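Local structure of protein (hdlp (histone deacetylase-like protein)) (Aquifex aeolicus, 1C3P) at residues A[225-228]-A[229-232]; A[169-173]-A[174-178]; A[202-205]-A[206-209]; A[143-146]-A[147-150]. The protein binds zinc and probably works as a deacetylase of the histone deacetylase family, with a link to acetoin catabolism. All coordinates share one frame; numbering follows the deposited sequence.

Contact 1. Residues A[225-228]-A[229-232]; sequences GLND and NEFL
Asn227 and Asp228 each give a backbone carbonyl to the first turn of helix 228-245: Phe231 N bonds to Asn227 O at 3.0 Å, and Leu232 N to Asp228 O at 3.0 Å. Asn227 is the N-cap. Its CG sits between the backbone N and the carbonyl carbon (chi1 63°), which brings OD1 over the open end of the helix. Glu230 N donates to Asn227 OD1 at 2.9 Å, tilted from the amide's carbonyl plane. Glu230 answers in the other direction. Its chain runs extended beyond CG, back past the cap, and OE1 accepts from Asn227 N at 3.0 Å on its anti side. The two reciprocal bonds make a capping box, which starts the helix that follows strand 217-222. The Asn227 amide and the Glu230 carboxylate are stacked, their planes 27° apart. A water is held by Gly225 O, with weak bonds to Asn227 ND2 and Glu230 OE1. The other oxygen, Glu230 OE2, forms a salt bridge with Arg361. Leu226 packs on the apolar side. Its CD1 touches Glu230 CB at 3.5 Å. Leu226 CD2 meets the edge of the Phe231 ring, 3.7 Å from Phe231 CD1. Asp228 OD2 bonds to Ser271 OG and Arg356 N.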
loop_
_atom_site.group_PDB
_atom_site.type_symbol
_atom_site.label_atom_id
_atom_site.label_comp_id
_atom_site.label_asym_id
_atom_site.label_seq_id
_atom_site.Cartn_x
_atom_site.Cartn_y
_atom_site.Cartn_z
ATOM N N GLY A 225 4.539 18.719 5.145
ATOM C CA GLY A 225 3.530 19.669 4.713
ATOM C C GLY A 225 3.202 19.609 3.235
ATOM O O GLY A 225 2.642 20.554 2.695
ATOM N N LEU A 226 3.532 18.497 2.582
ATOM C CA LEU A 226 3.289 18.344 1.147
ATOM C C LEU A 226 1.827 18.625 0.769
ATOM O O LEU A 226 0.919 18.110 1.415
ATOM C CB LEU A 226 3.615 16.914 0.719
ATOM C CG LEU A 226 3.757 16.742 -0.793
ATOM C CD1 LEU A 226 5.107 17.341 -1.188
ATOM C CD2 LEU A 226 3.713 15.262 -1.186
ATOM N N ASN A 227 1.599 19.421 -0.274
ATOM C CA ASN A 227 0.226 19.688 -0.690
ATOM C C ASN A 227 -0.093 18.917 -1.961
ATOM O O ASN A 227 0.783 18.262 -2.536
ATOM C CB ASN A 227 -0.047 21.198 -0.872
ATOM C CG ASN A 227 0.786 21.831 -1.973
ATOM O OD1 ASN A 227 0.869 21.315 -3.090
ATOM N ND2 ASN A 227 1.385 22.982 -1.665
ATOM N N ASP A 228 -1.346 18.993 -2.400
ATOM C CA ASP A 228 -1.777 18.252 -3.581
ATOM C C ASP A 228 -1.014 18.533 -4.852
ATOM O O ASP A 228 -0.715 17.614 -5.607
ATOM C CB ASP A 228 -3.273 18.480 -3.844
ATOM C CG ASP A 228 -4.151 17.856 -2.790
ATOM O OD1 ASP A 228 -3.643 16.988 -2.045
ATOM O OD2 ASP A 228 -5.353 18.213 -2.727
ATOM N N ASN A 229 -0.733 19.805 -5.117
ATOM C CA ASN A 229 -0.016 20.175 -6.322
ATOM C C ASN A 229 1.392 19.625 -6.317
ATOM O O ASN A 229 1.895 19.159 -7.347
ATOM C CB ASN A 229 -0.018 21.694 -6.465
ATOM C CG ASN A 229 -1.386 22.221 -6.821
ATOM O OD1 ASN A 229 -1.842 22.044 -7.944
ATOM N ND2 ASN A 229 -2.069 22.831 -5.858
ATOM N N GLU A 230 2.015 19.628 -5.146
ATOM C CA GLU A 230 3.371 19.107 -5.043
ATOM C C GLU A 230 3.407 17.596 -5.257
ATOM O O GLU A 230 4.286 17.079 -5.944
ATOM C CB GLU A 230 3.968 19.470 -3.683
ATOM C CG GLU A 230 4.044 20.975 -3.460
ATOM C CD GLU A 230 4.596 21.320 -2.097
ATOM O OE1 GLU A 230 4.177 20.668 -1.123
ATOM O OE2 GLU A 230 5.421 22.251 -2.000
ATOM N N PHE A 231 2.444 16.884 -4.683
ATOM C CA PHE A 231 2.404 15.434 -4.858
ATOM C C PHE A 231 2.210 15.090 -6.340
ATOM O O PHE A 231 2.975 14.314 -6.915
ATOM C CB PHE A 231 1.264 14.827 -4.032
ATOM C CG PHE A 231 1.257 13.319 -4.021
ATOM C CD1 PHE A 231 2.274 12.605 -3.387
ATOM C CD2 PHE A 231 0.234 12.611 -4.637
ATOM C CE1 PHE A 231 2.270 11.213 -3.366
ATOM C CE2 PHE A 231 0.219 11.211 -4.625
ATOM C CZ PHE A 231 1.244 10.513 -3.985
ATOM N N LEU A 232 1.191 15.671 -6.972
ATOM C CA LEU A 232 0.926 15.370 -8.381
ATOM C C LEU A 232 2.042 15.821 -9.312
ATOM O O LEU A 232 2.317 15.167 -10.303
ATOM C CB LEU A 232 -0.410 15.972 -8.808
ATOM C CG LEU A 232 -1.603 15.410 -8.021
ATOM C CD1 LEU A 232 -2.840 16.234 -8.359
ATOM C CD2 LEU A 232 -1.835 13.937 -8.309
HETATM O O HOH W 1 2.951 22.807 1.214
#

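Contact 2. Residues A[169-173]-A[174-178]; sequences AHHCD and GVQEA
Gln176 N makes the shortest sound polar bond here, 2.9 Å to Cys172 O. It is close to straight, with an N-H...O angle of 163°. One residue further on, Glu177 N reaches Asp173 O at 3.0 Å. These two bonds close the first turn of helix 173-179, with Cys172 as its N-cap. Cys172 is also the centre of an inverse gamma turn, marked by a weak bond from Asp173 N to His171 O. The turn bends the chain into the helix from the loop that follows strand 162-166 and carries His170. His170 binds zinc in this protein, though no zinc is bound to the modelled chain.

Two side-chain contacts add to the turn. Cys172 CB lies 3.9 Å from Val175 CB in a small apolar contact. Gln176 stretches out with CG opposite its own N (chi1 175°) and brings its amide to the edge of the His171 ring, the two planes 60° apart. Which atoms meet there is doubtful, because the imidazole is probably turned over in the model. The polar end of Gln176 is held from outside, where OE1 accepts from Asn219 ND2. Asp173 has its own outside partner, Asn139 ND2, at OD1.

Cys172 and Val175 face the sheet, where they touch Tyr164 of strand 162-166 and Val187 of strand 185-192. Gln176 reaches instead to Asn217 and Asn219 of strand 217-222. The start of helix 173-179 thus rests across three consecutive strands of the parallel sheet.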
loop_
_atom_site.group_PDB
_atom_site.type_symbol
_atom_site.label_atom_id
_atom_site.label_comp_id
_atom_site.label_asym_id
_atom_site.label_seq_id
_atom_site.Cartn_x
_atom_site.Cartn_y
_atom_site.Cartn_z
ATOM N N ALA A 169 2.921 6.872 1.640
ATOM C CA ALA A 169 3.735 7.969 2.182
ATOM C C ALA A 169 5.058 7.506 2.802
ATOM O O ALA A 169 5.840 8.324 3.283
ATOM C CB ALA A 169 2.914 8.779 3.225
ATOM N N HIS A 170 5.294 6.194 2.809
ATOM C CA HIS A 170 6.548 5.660 3.337
ATOM C C HIS A 170 7.215 4.833 2.247
ATOM O O HIS A 170 6.540 4.209 1.427
ATOM C CB HIS A 170 6.321 4.771 4.571
ATOM C CG HIS A 170 5.722 5.490 5.737
ATOM N ND1 HIS A 170 4.370 5.728 5.857
ATOM C CD2 HIS A 170 6.304 6.049 6.825
ATOM C CE1 HIS A 170 4.144 6.401 6.972
ATOM N NE2 HIS A 170 5.301 6.610 7.577
ATOM N N HIS A 171 8.546 4.820 2.253
ATOM C CA HIS A 171 9.343 4.085 1.273
ATOM C C HIS A 171 9.194 2.558 1.358
ATOM O O HIS A 171 9.191 1.984 2.448
ATOM C CB HIS A 171 10.813 4.502 1.454
ATOM C CG HIS A 171 11.805 3.675 0.695
ATOM N ND1 HIS A 171 11.812 3.576 -0.680
ATOM C CD2 HIS A 171 12.852 2.931 1.129
ATOM C CE1 HIS A 171 12.815 2.803 -1.057
ATOM N NE2 HIS A 171 13.463 2.400 0.022
ATOM N N CYS A 172 9.058 1.911 0.203
ATOM C CA CYS A 172 8.951 0.452 0.121
ATOM C C CYS A 172 10.363 -0.136 0.225
ATOM O O CYS A 172 10.875 -0.731 -0.725
ATOM C CB CYS A 172 8.316 0.044 -1.222
ATOM S SG CYS A 172 8.995 0.898 -2.679
ATOM N N ASP A 173 10.989 0.002 1.389
ATOM C CA ASP A 173 12.351 -0.485 1.537
ATOM C C ASP A 173 12.498 -1.983 1.297
ATOM O O ASP A 173 13.501 -2.431 0.735
ATOM C CB ASP A 173 12.940 -0.080 2.901
ATOM C CG ASP A 173 12.086 -0.501 4.083
ATOM O OD1 ASP A 173 12.566 -0.328 5.229
ATOM O OD2 ASP A 173 10.952 -0.989 3.893
ATOM N N GLY A 174 11.485 -2.746 1.701
ATOM C CA GLY A 174 11.490 -4.176 1.481
ATOM C C GLY A 174 11.501 -4.469 -0.014
ATOM O O GLY A 174 12.307 -5.274 -0.476
ATOM N N VAL A 175 10.610 -3.839 -0.777
ATOM C CA VAL A 175 10.566 -4.051 -2.230
ATOM C C VAL A 175 11.869 -3.558 -2.899
ATOM O O VAL A 175 12.386 -4.185 -3.829
ATOM C CB VAL A 175 9.342 -3.317 -2.851
ATOM C CG1 VAL A 175 9.222 -3.638 -4.367
ATOM C CG2 VAL A 175 8.069 -3.734 -2.113
ATOM N N GLN A 176 12.399 -2.431 -2.436
ATOM C CA GLN A 176 13.641 -1.917 -3.020
ATOM C C GLN A 176 14.765 -2.940 -2.920
ATOM O O GLN A 176 15.443 -3.246 -3.898
ATOM C CB GLN A 176 14.086 -0.630 -2.319
ATOM C CG GLN A 176 15.438 -0.132 -2.815
ATOM C CD GLN A 176 15.813 1.210 -2.261
ATOM O OE1 GLN A 176 15.082 2.187 -2.440
ATOM N NE2 GLN A 176 16.971 1.282 -1.587
ATOM N N GLU A 177 14.966 -3.469 -1.722
ATOM C CA GLU A 177 16.027 -4.451 -1.515
ATOM C C GLU A 177 15.825 -5.683 -2.380
ATOM O O GLU A 177 16.765 -6.210 -2.985
ATOM C CB GLU A 177 16.063 -4.856 -0.044
ATOM C CG GLU A 177 17.181 -5.844 0.293
ATOM C CD GLU A 177 17.250 -6.132 1.779
ATOM O OE1 GLU A 177 16.783 -7.208 2.220
ATOM O OE2 GLU A 177 17.749 -5.257 2.514
ATOM N N ALA A 178 14.580 -6.132 -2.451
ATOM C CA ALA A 178 14.235 -7.324 -3.219
ATOM C C ALA A 178 14.624 -7.298 -4.702
ATOM O O ALA A 178 14.981 -8.329 -5.285
ATOM C CB ALA A 178 12.743 -7.601 -3.081
#

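Contact 3. Residues A[202-205]-A[206-209]; sequences KGFL and EEIG
Phe204 to Glu207 form a type I beta turn, closed by Glu207 N bonding to Phe204 O at 3.1 Å. The donor comes from above the carbonyl plane. The Glu207 side chain then folds back over the backbone of Gly203 and Phe204. CG stands opposite the carbonyl carbon (chi1 -69°), and the carboxylate reaches two successive backbone N-H groups. Gly203 N meets OE1 at 2.9 Å, on the syn side and nearly straight. Phe204 N meets OE2 at 3.0 Å, from above the carboxylate plane and with a more bent N-H...O angle of 145°. OE2 also lies at the edge of the Phe204 ring, 3.3 Å from CD1, with the carboxylate and ring planes 61° apart. One water links Leu205 N to Glu206 OE1. A second water donates to Leu205 O and Glu207 O, bridging the two carbonyls. Around the turn, Phe204 O also accepts from Asn219 ND2, and Leu205 touches Pro221 and helix 362-372.

Glu207 OE1 has a second donor, Gln176 NE2. The carboxylate therefore takes three N-H groups, two from its own loop and one from helix 173-179. These bonds fix the carboxylate and would be expected to favour its ionised form.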
loop_
_atom_site.group_PDB
_atom_site.type_symbol
_atom_site.label_atom_id
_atom_site.label_comp_id
_atom_site.label_asym_id
_atom_site.label_seq_id
_atom_site.Cartn_x
_atom_site.Cartn_y
_atom_site.Cartn_z
ATOM N N LYS A 202 16.711 4.122 4.647
ATOM C CA LYS A 202 16.648 3.946 3.193
ATOM C C LYS A 202 15.567 4.852 2.635
ATOM O O LYS A 202 14.768 5.389 3.392
ATOM C CB LYS A 202 16.314 2.484 2.871
ATOM C CG LYS A 202 17.379 1.521 3.357
ATOM C CD LYS A 202 16.757 0.348 4.074
ATOM C CE LYS A 202 17.808 -0.479 4.799
ATOM N NZ LYS A 202 17.206 -1.550 5.641
ATOM N N GLY A 203 15.532 5.020 1.316
ATOM C CA GLY A 203 14.532 5.899 0.736
ATOM C C GLY A 203 15.115 7.169 0.133
ATOM O O GLY A 203 14.382 8.011 -0.390
ATOM N N PHE A 204 16.433 7.321 0.200
ATOM C CA PHE A 204 17.072 8.520 -0.349
ATOM C C PHE A 204 17.176 8.474 -1.873
ATOM O O PHE A 204 17.277 7.402 -2.485
ATOM C CB PHE A 204 18.467 8.743 0.276
ATOM C CG PHE A 204 18.427 8.984 1.757
ATOM C CD1 PHE A 204 18.405 7.915 2.651
ATOM C CD2 PHE A 204 18.344 10.281 2.256
ATOM C CE1 PHE A 204 18.300 8.133 4.022
ATOM C CE2 PHE A 204 18.234 10.512 3.629
ATOM C CZ PHE A 204 18.211 9.440 4.511
ATOM N N LEU A 205 17.160 9.659 -2.467
ATOM C CA LEU A 205 17.210 9.832 -3.915
ATOM C C LEU A 205 18.398 9.188 -4.606
ATOM O O LEU A 205 18.280 8.763 -5.746
ATOM C CB LEU A 205 17.167 11.326 -4.250
ATOM C CG LEU A 205 17.279 11.762 -5.711
ATOM C CD1 LEU A 205 16.145 11.179 -6.530
ATOM C CD2 LEU A 205 17.255 13.277 -5.755
ATOM N N GLU A 206 19.531 9.085 -3.913
ATOM C CA GLU A 206 20.730 8.513 -4.533
ATOM C C GLU A 206 20.730 6.992 -4.620
ATOM O O GLU A 206 21.652 6.404 -5.187
ATOM C CB GLU A 206 21.985 8.976 -3.786
ATOM C CG GLU A 206 21.844 10.359 -3.188
ATOM C CD GLU A 206 20.917 10.337 -1.987
ATOM O OE1 GLU A 206 20.421 11.403 -1.576
ATOM O OE2 GLU A 206 20.698 9.230 -1.447
ATOM N N GLU A 207 19.721 6.345 -4.044
ATOM C CA GLU A 207 19.636 4.885 -4.107
ATOM C C GLU A 207 18.971 4.528 -5.433
ATOM O O GLU A 207 17.738 4.504 -5.534
ATOM C CB GLU A 207 18.810 4.355 -2.924
ATOM C CG GLU A 207 19.517 4.517 -1.575
ATOM C CD GLU A 207 18.542 4.660 -0.438
ATOM O OE1 GLU A 207 17.506 3.969 -0.452
ATOM O OE2 GLU A 207 18.821 5.449 0.481
ATOM N N ILE A 208 19.786 4.237 -6.449
ATOM C CA ILE A 208 19.241 3.927 -7.763
ATOM C C ILE A 208 19.513 2.502 -8.217
ATOM O O ILE A 208 19.399 2.186 -9.390
ATOM C CB ILE A 208 19.768 4.933 -8.830
ATOM C CG1 ILE A 208 19.454 6.366 -8.402
ATOM C CG2 ILE A 208 19.101 4.685 -10.167
ATOM C CD1 ILE A 208 19.948 7.424 -9.357
ATOM N N GLY A 209 19.870 1.626 -7.288
ATOM C CA GLY A 209 20.112 0.258 -7.694
ATOM C C GLY A 209 21.578 -0.102 -7.629
ATOM O O GLY A 209 22.413 0.731 -7.263
HETATM O O HOH W 2 17.508 12.113 -0.865
HETATM O O HOH W 3 16.401 6.764 -6.514
#

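Contact 4. Residues A[143-146]-A[147-150]; sequences YINN and PAVG. Unlike the reference sequence in segment 143-146: Asn146 (reference Asp).
Asn145 meets the first turn of helix 146-156 with CB, CG and OD1. CB lies 4.0 Å from Ala148 CB, and CG comes a little closer to the same methyl. The first torsion places CG opposite the backbone N (chi1 -165°), which carries the amide to the helix end. There OD1 accepts from Ala148 N at 2.9 Å. The N-H arrives from above the carbonyl plane, not along a lone pair, with an N-H...O angle of 153°. OD1 also lies against Pro147 CD, 3.0 Å away. Pro147 has no N-H to offer, so OD1 makes only a CH contact there. The other end of the amide, ND2, donates to Ala133 O, earlier in the same loop. The amide is thus fixed at both ends.

Backbone bonds continue the turn. Val149 N reaches Asn145 O at 3.1 Å, and Gly150 N reaches Asn146 O at 2.7 Å. Val149 CG2 packs 3.4 Å from Asn145 O.

Asn146 is a difference from the reference sequence, which has Asp here. Its amide lies beside the proline ring, with CG 3.3 Å from Pro147 CD. OD1 takes bonds from Thr110 OG1 and Gly129 N. Every touching residue is buried. Asn145 and Pro147 pack on Val175 of helix 173-179, and Pro147 also touches Leu292 of strand 290-292.

The arrangement is a side-chain N-cap: Asn145 bonds to the N-H three residues on, and a proline occupies the second residue of the helix, in an alpha/beta fold of the histone deacetylase family.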
loop_
_atom_site.group_PDB
_atom_site.type_symbol
_atom_site.label_atom_id
_atom_site.label_comp_id
_atom_site.label_asym_id
_atom_site.label_seq_id
_atom_site.Cartn_x
_atom_site.Cartn_y
_atom_site.Cartn_z
ATOM N N TYR A 143 5.243 -8.485 7.850
ATOM C CA TYR A 143 5.882 -9.784 8.038
ATOM C C TYR A 143 6.086 -10.508 6.712
ATOM O O TYR A 143 7.045 -11.263 6.558
ATOM C CB TYR A 143 5.065 -10.699 8.955
ATOM C CG TYR A 143 4.667 -10.062 10.269
ATOM C CD1 TYR A 143 3.531 -9.259 10.357
ATOM C CD2 TYR A 143 5.427 -10.267 11.423
ATOM C CE1 TYR A 143 3.148 -8.674 11.579
ATOM C CE2 TYR A 143 5.060 -9.689 12.641
ATOM C CZ TYR A 143 3.916 -8.897 12.709
ATOM O OH TYR A 143 3.515 -8.359 13.913
ATOM N N ILE A 144 5.182 -10.286 5.758
ATOM C CA ILE A 144 5.294 -10.916 4.449
ATOM C C ILE A 144 5.188 -9.803 3.411
ATOM O O ILE A 144 4.289 -8.962 3.492
ATOM C CB ILE A 144 4.170 -11.932 4.244
ATOM C CG1 ILE A 144 4.241 -12.995 5.354
ATOM C CG2 ILE A 144 4.232 -12.519 2.837
ATOM C CD1 ILE A 144 3.190 -14.107 5.260
ATOM N N ASN A 145 6.105 -9.788 2.447
ATOM C CA ASN A 145 6.100 -8.744 1.420
ATOM C C ASN A 145 5.271 -9.230 0.213
ATOM O O ASN A 145 5.814 -9.864 -0.693
ATOM C CB ASN A 145 7.548 -8.456 0.998
ATOM C CG ASN A 145 7.679 -7.158 0.227
ATOM O OD1 ASN A 145 6.982 -6.937 -0.757
ATOM N ND2 ASN A 145 8.566 -6.286 0.685
ATOM N N ASN A 146 3.968 -8.945 0.178
ATOM C CA ASN A 146 3.168 -9.460 -0.942
ATOM C C ASN A 146 3.585 -8.827 -2.269
ATOM O O ASN A 146 3.535 -9.479 -3.309
ATOM C CB ASN A 146 1.664 -9.339 -0.649
ATOM C CG ASN A 146 1.205 -7.917 -0.512
ATOM O OD1 ASN A 146 0.643 -7.361 -1.446
ATOM N ND2 ASN A 146 1.466 -7.304 0.649
ATOM N N PRO A 147 3.983 -7.542 -2.267
ATOM C CA PRO A 147 4.402 -7.035 -3.581
ATOM C C PRO A 147 5.572 -7.877 -4.171
ATOM O O PRO A 147 5.594 -8.172 -5.379
ATOM C CB PRO A 147 4.832 -5.606 -3.273
ATOM C CG PRO A 147 3.846 -5.218 -2.158
ATOM C CD PRO A 147 4.013 -6.459 -1.264
ATOM N N ALA A 148 6.534 -8.272 -3.330
ATOM C CA ALA A 148 7.683 -9.058 -3.823
ATOM C C ALA A 148 7.260 -10.470 -4.213
ATOM O O ALA A 148 7.755 -11.019 -5.196
ATOM C CB ALA A 148 8.804 -9.110 -2.773
ATOM N N VAL A 149 6.348 -11.057 -3.452
ATOM C CA VAL A 149 5.831 -12.380 -3.778
ATOM C C VAL A 149 5.145 -12.254 -5.130
ATOM O O VAL A 149 5.362 -13.076 -6.031
ATOM C CB VAL A 149 4.812 -12.863 -2.728
ATOM C CG1 VAL A 149 4.052 -14.112 -3.218
ATOM C CG2 VAL A 149 5.535 -13.178 -1.435
ATOM N N GLY A 150 4.336 -11.208 -5.280
ATOM C CA GLY A 150 3.617 -11.008 -6.529
ATOM C C GLY A 150 4.498 -10.790 -7.747
ATOM O O GLY A 150 4.226 -11.318 -8.835
#

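From the N terminus, contact 4 comes first, where the loop after strand 122-125 enters helix 146-156. Contact 2 follows strand 162-166 and opens helix 173-179. Contact 3 turns the long loop between strands 185-192 and 217-222. Contact 1 then starts helix 228-245. All four are local and in series; none nests in or crosses another. Contact 2 is the hub in space. It packs on contact 4 through Val175 with Pro147 and Ala178 with Ala148. It joins contact 3 through the Gln176 and Glu207 side chains, with Asp173 against Lys202 beside them. Contact 1 stands apart, its centre about 21 Å from those of contacts 2 and 3, by the edge strand 217-222.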